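Local coordinates for protein homospermidine synthase (Legionella pneumophila subsp. pneumophila str. Philadelphia 1, PDB 2PH5) that probably makes the polyamine homospermidine and binds NAD in a Rossmann-type domain, at residues L172-A175 with K176-L180; P216-P219 with G220-V223; D37-P40 with S41-T44. One frame throughout, in Å; residues are numbered along the deposited sequence.

Contact 1. Residues L172-A175 with K176-L180; sequences LNIA and KDNGL
Lys176 lays its aliphatic chain back along the last turn of helix 158-176 and overlaps Asn173 from one side, the two side chains running the same way. The motif is a helix C-terminus that unwinds into a type I beta turn, Lys176 to Gly179. CG of Lys176 stands between its own backbone N and carbonyl carbon (chi1 77°), which carries the chain across the carbonyl of Asn173; a bend at the last torsion (chi4 -56°) then brings NZ back to within 3.4 Å of Asn173 CB. A lysine suits this exposed position, since its methylenes cover the helix while Lys176 NZ reaches Asp177 OD2 in a weak, long salt bridge of 3.5 Å.

Asp177 OD2 lies 2.9 Å from Asn173 O, another acceptor, an approach that the ammonium and the hydrogen bond with Tyr441 OH probably make tolerable. The amide of Asn173 is committed too, its ND2 being bonded to Tyr371 OH of strand 370-378, so polar side chains tie the helix end to the neighbouring sheet. On the buried side, Ile174 packs against Tyr371 and Asn366, and the small Ala175 touches Leu180 only loosely by its methyl, CB to CB 4.5 Å.

Two regular helical bonds remain, Lys176 N to Leu172 O and Asp177 N to Asn173 O. Gly179 then takes a positive phi, where any CB would collide with the carbonyl oxygen of Asn178, and its N closes the turn on Lys176 O. Asn178 N reaches Ala175 O at 3.1 Å, coming from above the carbonyl plane, 73° out of it.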
loop_
_atom_site.group_PDB
_atom_site.type_symbol
_atom_site.label_atom_id
_atom_site.label_comp_id
_atom_site.label_asym_id
_atom_site.label_seq_id
_atom_site.Cartn_x
_atom_site.Cartn_y
_atom_site.Cartn_z
ATOM N N LEU A 172 27.443 -20.953 -9.723
ATOM C CA LEU A 172 28.388 -22.004 -9.367
ATOM C C LEU A 172 27.798 -22.958 -8.330
ATOM O O LEU A 172 27.963 -24.172 -8.448
ATOM C CB LEU A 172 29.699 -21.402 -8.844
ATOM C CG LEU A 172 30.497 -20.494 -9.781
ATOM C CD1 LEU A 172 31.717 -19.973 -9.048
ATOM C CD2 LEU A 172 30.906 -21.241 -11.047
ATOM N N ASN A 173 27.115 -22.423 -7.318
ATOM C CA ASN A 173 26.523 -23.285 -6.297
ATOM C C ASN A 173 25.535 -24.270 -6.908
ATOM O O ASN A 173 25.555 -25.455 -6.589
ATOM C CB ASN A 173 25.818 -22.472 -5.209
ATOM C CG ASN A 173 26.782 -21.718 -4.332
ATOM O OD1 ASN A 173 27.992 -21.922 -4.404
ATOM N ND2 ASN A 173 26.254 -20.850 -3.481
ATOM N N ILE A 174 24.671 -23.787 -7.791
ATOM C CA ILE A 174 23.696 -24.666 -8.420
ATOM C C ILE A 174 24.409 -25.759 -9.208
ATOM O O ILE A 174 23.902 -26.870 -9.341
ATOM C CB ILE A 174 22.770 -23.894 -9.375
ATOM C CG1 ILE A 174 21.982 -22.835 -8.595
ATOM C CG2 ILE A 174 21.822 -24.867 -10.071
ATOM C CD1 ILE A 174 21.159 -21.916 -9.473
ATOM N N ALA A 175 25.585 -25.432 -9.736
ATOM C CA ALA A 175 26.379 -26.384 -10.505
ATOM C C ALA A 175 26.910 -27.501 -9.600
ATOM O O ALA A 175 26.847 -28.673 -9.963
ATOM C CB ALA A 175 27.537 -25.664 -11.203
ATOM N N LYS A 176 27.428 -27.148 -8.426
ATOM C CA LYS A 176 27.939 -28.169 -7.521
ATOM C C LYS A 176 26.776 -29.014 -6.996
ATOM O O LYS A 176 26.910 -30.227 -6.851
ATOM C CB LYS A 176 28.727 -27.537 -6.357
ATOM C CG LYS A 176 27.877 -26.910 -5.255
ATOM C CD LYS A 176 28.717 -26.148 -4.222
ATOM C CE LYS A 176 27.918 -25.839 -2.939
ATOM N NZ LYS A 176 26.643 -25.086 -3.142
ATOM N N ASP A 177 25.635 -28.377 -6.728
ATOM C CA ASP A 177 24.444 -29.080 -6.238
ATOM C C ASP A 177 23.833 -29.953 -7.326
ATOM O O ASP A 177 22.891 -30.702 -7.066
ATOM C CB ASP A 177 23.362 -28.100 -5.775
ATOM C CG ASP A 177 23.749 -27.334 -4.535
ATOM O OD1 ASP A 177 24.151 -27.966 -3.532
ATOM O OD2 ASP A 177 23.627 -26.091 -4.559
ATOM N N ASN A 178 24.338 -29.825 -8.549
ATOM C CA ASN A 178 23.844 -30.621 -9.668
ATOM C C ASN A 178 24.857 -31.711 -9.980
ATOM O O ASN A 178 24.714 -32.437 -10.963
ATOM C CB ASN A 178 23.642 -29.760 -10.918
ATOM C CG ASN A 178 22.231 -29.222 -11.041
ATOM O OD1 ASN A 178 21.799 -28.386 -10.249
ATOM N ND2 ASN A 178 21.505 -29.702 -12.044
ATOM N N GLY A 179 25.881 -31.813 -9.142
ATOM C CA GLY A 179 26.904 -32.815 -9.354
ATOM C C GLY A 179 27.979 -32.356 -10.323
ATOM O O GLY A 179 29.093 -32.880 -10.300
ATOM N N LEU A 180 27.653 -31.382 -11.170
ATOM C CA LEU A 180 28.603 -30.857 -12.149
ATOM C C LEU A 180 29.887 -30.346 -11.517
ATOM O O LEU A 180 29.874 -29.727 -10.457
ATOM C CB LEU A 180 27.968 -29.729 -12.970
ATOM C CG LEU A 180 27.124 -30.131 -14.181
ATOM C CD1 LEU A 180 28.008 -30.897 -15.162
ATOM C CD2 LEU A 180 25.942 -30.980 -13.752
#

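Contact 2. Residues P216-P219 with G220-V223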
loop_
_atom_site.group_PDB
_atom_site.type_symbol
_atom_site.label_atom_id
_atom_site.label_comp_id
_atom_site.label_asym_id
_atom_site.label_seq_id
_atom_site.Cartn_x
_atom_site.Cartn_y
_atom_site.Cartn_z
ATOM N N PRO A 216 5.382 6.703 13.536
ATOM C CA PRO A 216 4.813 6.289 12.247
ATOM C C PRO A 216 5.040 7.315 11.136
ATOM O O PRO A 216 5.591 8.392 11.367
ATOM C CB PRO A 216 3.323 6.134 12.559
ATOM C CG PRO A 216 3.299 5.845 14.025
ATOM C CD PRO A 216 4.330 6.794 14.560
ATOM N N LYS A 217 4.594 6.981 9.929
ATOM C CA LYS A 217 4.743 7.886 8.807
ATOM C C LYS A 217 3.727 9.014 8.920
ATOM O O LYS A 217 2.655 8.838 9.502
ATOM C CB LYS A 217 4.518 7.147 7.492
ATOM C CG LYS A 217 4.464 8.062 6.282
ATOM C CD LYS A 217 4.038 7.300 5.037
ATOM C CE LYS A 217 4.075 8.198 3.812
ATOM N NZ LYS A 217 3.144 9.357 3.959
ATOM N N SER A 218 4.071 10.177 8.375
ATOM C CA SER A 218 3.152 11.305 8.377
ATOM C C SER A 218 2.714 11.600 6.948
ATOM O O SER A 218 3.428 11.292 5.993
ATOM C CB SER A 218 3.804 12.559 8.973
ATOM O OG SER A 218 3.784 12.505 10.387
ATOM N N PRO A 219 1.512 12.166 6.783
ATOM C CA PRO A 219 1.022 12.489 5.445
ATOM C C PRO A 219 1.915 13.552 4.828
ATOM O O PRO A 219 2.512 14.357 5.545
ATOM C CB PRO A 219 -0.376 13.030 5.712
ATOM C CG PRO A 219 -0.803 12.258 6.894
ATOM C CD PRO A 219 0.427 12.274 7.772
ATOM N N GLY A 220 2.003 13.545 3.503
ATOM C CA GLY A 220 2.789 14.542 2.799
ATOM C C GLY A 220 4.280 14.326 2.715
ATOM O O GLY A 220 5.026 15.271 2.472
ATOM N N GLU A 221 4.736 13.097 2.902
ATOM C CA GLU A 221 6.166 12.860 2.833
ATOM C C GLU A 221 6.453 11.487 2.271
ATOM O O GLU A 221 5.697 10.545 2.496
ATOM C CB GLU A 221 6.782 12.978 4.227
ATOM C CG GLU A 221 6.527 11.775 5.116
ATOM C CD GLU A 221 7.103 11.939 6.517
ATOM O OE1 GLU A 221 8.125 12.649 6.659
ATOM O OE2 GLU A 221 6.540 11.347 7.469
ATOM N N PHE A 222 7.542 11.378 1.523
ATOM C CA PHE A 222 7.938 10.097 0.967
ATOM C C PHE A 222 9.055 9.576 1.880
ATOM O O PHE A 222 10.122 10.184 1.984
ATOM C CB PHE A 222 8.429 10.267 -0.472
ATOM C CG PHE A 222 8.465 8.983 -1.253
ATOM C CD1 PHE A 222 9.481 8.049 -1.043
ATOM C CD2 PHE A 222 7.466 8.688 -2.185
ATOM C CE1 PHE A 222 9.503 6.841 -1.749
ATOM C CE2 PHE A 222 7.479 7.483 -2.895
ATOM C CZ PHE A 222 8.501 6.556 -2.678
ATOM N N VAL A 223 8.785 8.463 2.558
ATOM C CA VAL A 223 9.738 7.866 3.485
ATOM C C VAL A 223 10.344 6.582 2.913
ATOM O O VAL A 223 9.635 5.721 2.383
ATOM C CB VAL A 223 9.047 7.577 4.844
ATOM C CG1 VAL A 223 10.074 7.172 5.898
ATOM C CG2 VAL A 223 8.308 8.822 5.308
#
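Glu221 folds its carboxylate back over the loop that precedes it, and OE2 accepts the backbone N-H of Ser218 at 2.9 Å on its anti lone pair, with an angle of 152° at the hydrogen. The motif is a turn of roughly type II shape, Ser218 to Glu221 with Pro219 and Gly220 at its corners, leading into strand 221-224, which pairs in parallel with strand 344-347. CG of Glu221 lies between its backbone N and carbonyl carbon (chi1 76°), which turns the chain toward the loop: Glu221 CG passes Ser218 O at 3.3 Å. A glutamate is long enough to span the bend, and its other oxygen, OE1, is held by a salt bridge to Arg346 of the partner strand.

Lys217 runs the opposite way past Glu221. Its chain is extended until the last torsion, where a bend sets Lys217 NZ 2.8 Å from Ser218 O, well above that carbonyl's plane, and in a weak bond to Glu221 O. The ammonium also forms a salt bridge with Glu333 of helix 325-336, whose OE2 takes the N-H of Gly220. The charged atoms Lys217 NZ and Glu221 OE2 stay 5.3 Å apart, so any attraction between them acts at a distance.

Pro219 fixes its own phi, and Gly220 adopts a positive phi where a CB would clash with Pro219 O. Outward, Pro219 packs on Leu283 and Pro216 on Val212, both of the second subunit, while Phe222 turns to the other side, between helices 325-336 and 228-236. Val223, a beta-branched residue suited to a strand, meets the lysine methylenes: its CG2 lies 4.0 Å from Lys217 CG.

Contact 3. Residues D37-P40 with S41-T44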
loop_
_atom_site.group_PDB
_atom_site.type_symbol
_atom_site.label_atom_id
_atom_site.label_comp_id
_atom_site.label_asym_id
_atom_site.label_seq_id
_atom_site.Cartn_x
_atom_site.Cartn_y
_atom_site.Cartn_z
ATOM N N ASP A 37 44.088 2.308 7.048
ATOM C CA ASP A 37 44.898 2.909 8.102
ATOM C C ASP A 37 45.284 4.282 7.581
ATOM O O ASP A 37 46.460 4.623 7.446
ATOM C CB ASP A 37 46.151 2.071 8.361
ATOM C CG ASP A 37 47.056 2.693 9.401
ATOM O OD1 ASP A 37 46.533 3.168 10.433
ATOM O OD2 ASP A 37 48.285 2.704 9.186
ATOM N N ILE A 38 44.254 5.061 7.291
ATOM C CA ILE A 38 44.406 6.382 6.735
ATOM C C ILE A 38 44.103 7.462 7.767
ATOM O O ILE A 38 43.449 7.207 8.785
ATOM C CB ILE A 38 43.471 6.514 5.511
ATOM C CG1 ILE A 38 43.896 7.683 4.640
ATOM C CG2 ILE A 38 42.032 6.678 5.957
ATOM C CD1 ILE A 38 43.154 7.744 3.316
ATOM N N LYS A 39 44.603 8.664 7.507
ATOM C CA LYS A 39 44.377 9.789 8.401
ATOM C C LYS A 39 43.184 10.559 7.864
ATOM O O LYS A 39 42.921 10.552 6.660
ATOM C CB LYS A 39 45.586 10.733 8.425
ATOM C CG LYS A 39 46.950 10.062 8.307
ATOM C CD LYS A 39 48.081 11.096 8.349
ATOM C CE LYS A 39 49.432 10.499 7.937
ATOM N NZ LYS A 39 49.507 10.127 6.489
ATOM N N PRO A 40 42.442 11.233 8.748
ATOM C CA PRO A 40 41.288 11.998 8.284
ATOM C C PRO A 40 41.725 13.087 7.303
ATOM O O PRO A 40 40.977 13.443 6.404
ATOM C CB PRO A 40 40.709 12.562 9.582
ATOM C CG PRO A 40 41.904 12.661 10.478
ATOM C CD PRO A 40 42.598 11.354 10.206
ATOM N N SER A 41 42.941 13.602 7.465
ATOM C CA SER A 41 43.437 14.640 6.561
ATOM C C SER A 41 43.551 14.097 5.134
ATOM O O SER A 41 43.610 14.857 4.174
ATOM C CB SER A 41 44.800 15.164 7.026
ATOM O OG SER A 41 45.798 14.162 6.951
ATOM N N GLN A 42 43.577 12.778 4.997
ATOM C CA GLN A 42 43.671 12.164 3.682
ATOM C C GLN A 42 42.303 12.013 3.031
ATOM O O GLN A 42 42.153 11.332 2.015
ATOM C CB GLN A 42 44.339 10.798 3.786
ATOM C CG GLN A 42 45.839 10.863 3.964
ATOM C CD GLN A 42 46.439 9.504 4.217
ATOM O OE1 GLN A 42 46.395 8.990 5.337
ATOM N NE2 GLN A 42 46.987 8.901 3.175
ATOM N N VAL A 43 41.298 12.644 3.624
ATOM C CA VAL A 43 39.953 12.577 3.083
ATOM C C VAL A 43 39.401 13.991 2.929
ATOM O O VAL A 43 39.654 14.857 3.758
ATOM C CB VAL A 43 39.036 11.749 4.011
ATOM C CG1 VAL A 43 37.708 11.470 3.323
ATOM C CG2 VAL A 43 39.730 10.446 4.384
ATOM N N THR A 44 38.670 14.219 1.848
ATOM C CA THR A 44 38.068 15.520 1.561
ATOM C C THR A 44 36.690 15.265 0.931
ATOM O O THR A 44 36.535 14.345 0.127
ATOM C CB THR A 44 38.974 16.356 0.601
ATOM O OG1 THR A 44 38.230 17.458 0.073
ATOM C CG2 THR A 44 39.490 15.500 -0.541
#
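Gln42 reaches back to the backbone of Lys39 by its side chain and its backbone at once, bridging the corner of a beta-alpha-beta crossover in the Rossmann-type domain, where the chain leaves helix 23-35 and enters strand 43-47. Among the hydrogen bonds, Lys39 N donates to Gln42 OE1 at 2.8 Å and nearly straight (170°), the donor tilted 25° from the amide plane. The amide is gripped at both ends, since NE2 donates to the carbonyls of Asn14 and Phe12, and glutamine, with an acceptor and a donor on one flat group, suits that post.

In return, the backbone bond from Gln42 N to Lys39 O spans Pro40 and Ser41, the short 3-10 turn, and Val43 N to Pro40 O follows one residue on; proline fits the start of the turn because no N-H is needed there.

Apolar contacts lie on the inner side. Ile38 crosses Gln42 obliquely: its first torsion (chi1 -162°) swings CG1 away from the backbone N and over the glutamine side chain, where Ile38 CD1 comes 3.3 Å from Gln42 CB. Phe33 of helix 23-35 covers both Ile38 and Val43. Toward the surface, the methylenes of Lys39 cross the amide, its CG 3.2 Å from Gln42 OE1. The looser apolar touch is Ile38 CD1 to Val43 CG2, at 4.5 Å.

Along the chain contact 3 comes first, then contact 1, then contact 2, and none touches another. Contact 3 lies in the Rossmann-type NAD-binding domain, contacts 1 and 2 in the saccharopine dehydrogenase-like C-terminal region but on opposite sides of the chain's centre, their centres about 46 Å apart. Contact 3 is about 44 Å from contact 1 and 37 Å from contact 2, centre to centre. All three are local turns at the chain's periphery, and none is in the cofactor pocket. Contact 3 places the start of strand 43-47 of the cofactor-binding parallel sheet, contact 1 joins the end of helix 158-176 to the mixed sheet, and contact 2, opening the small parallel pair 221-224 and 344-347, sits where the subunits meet.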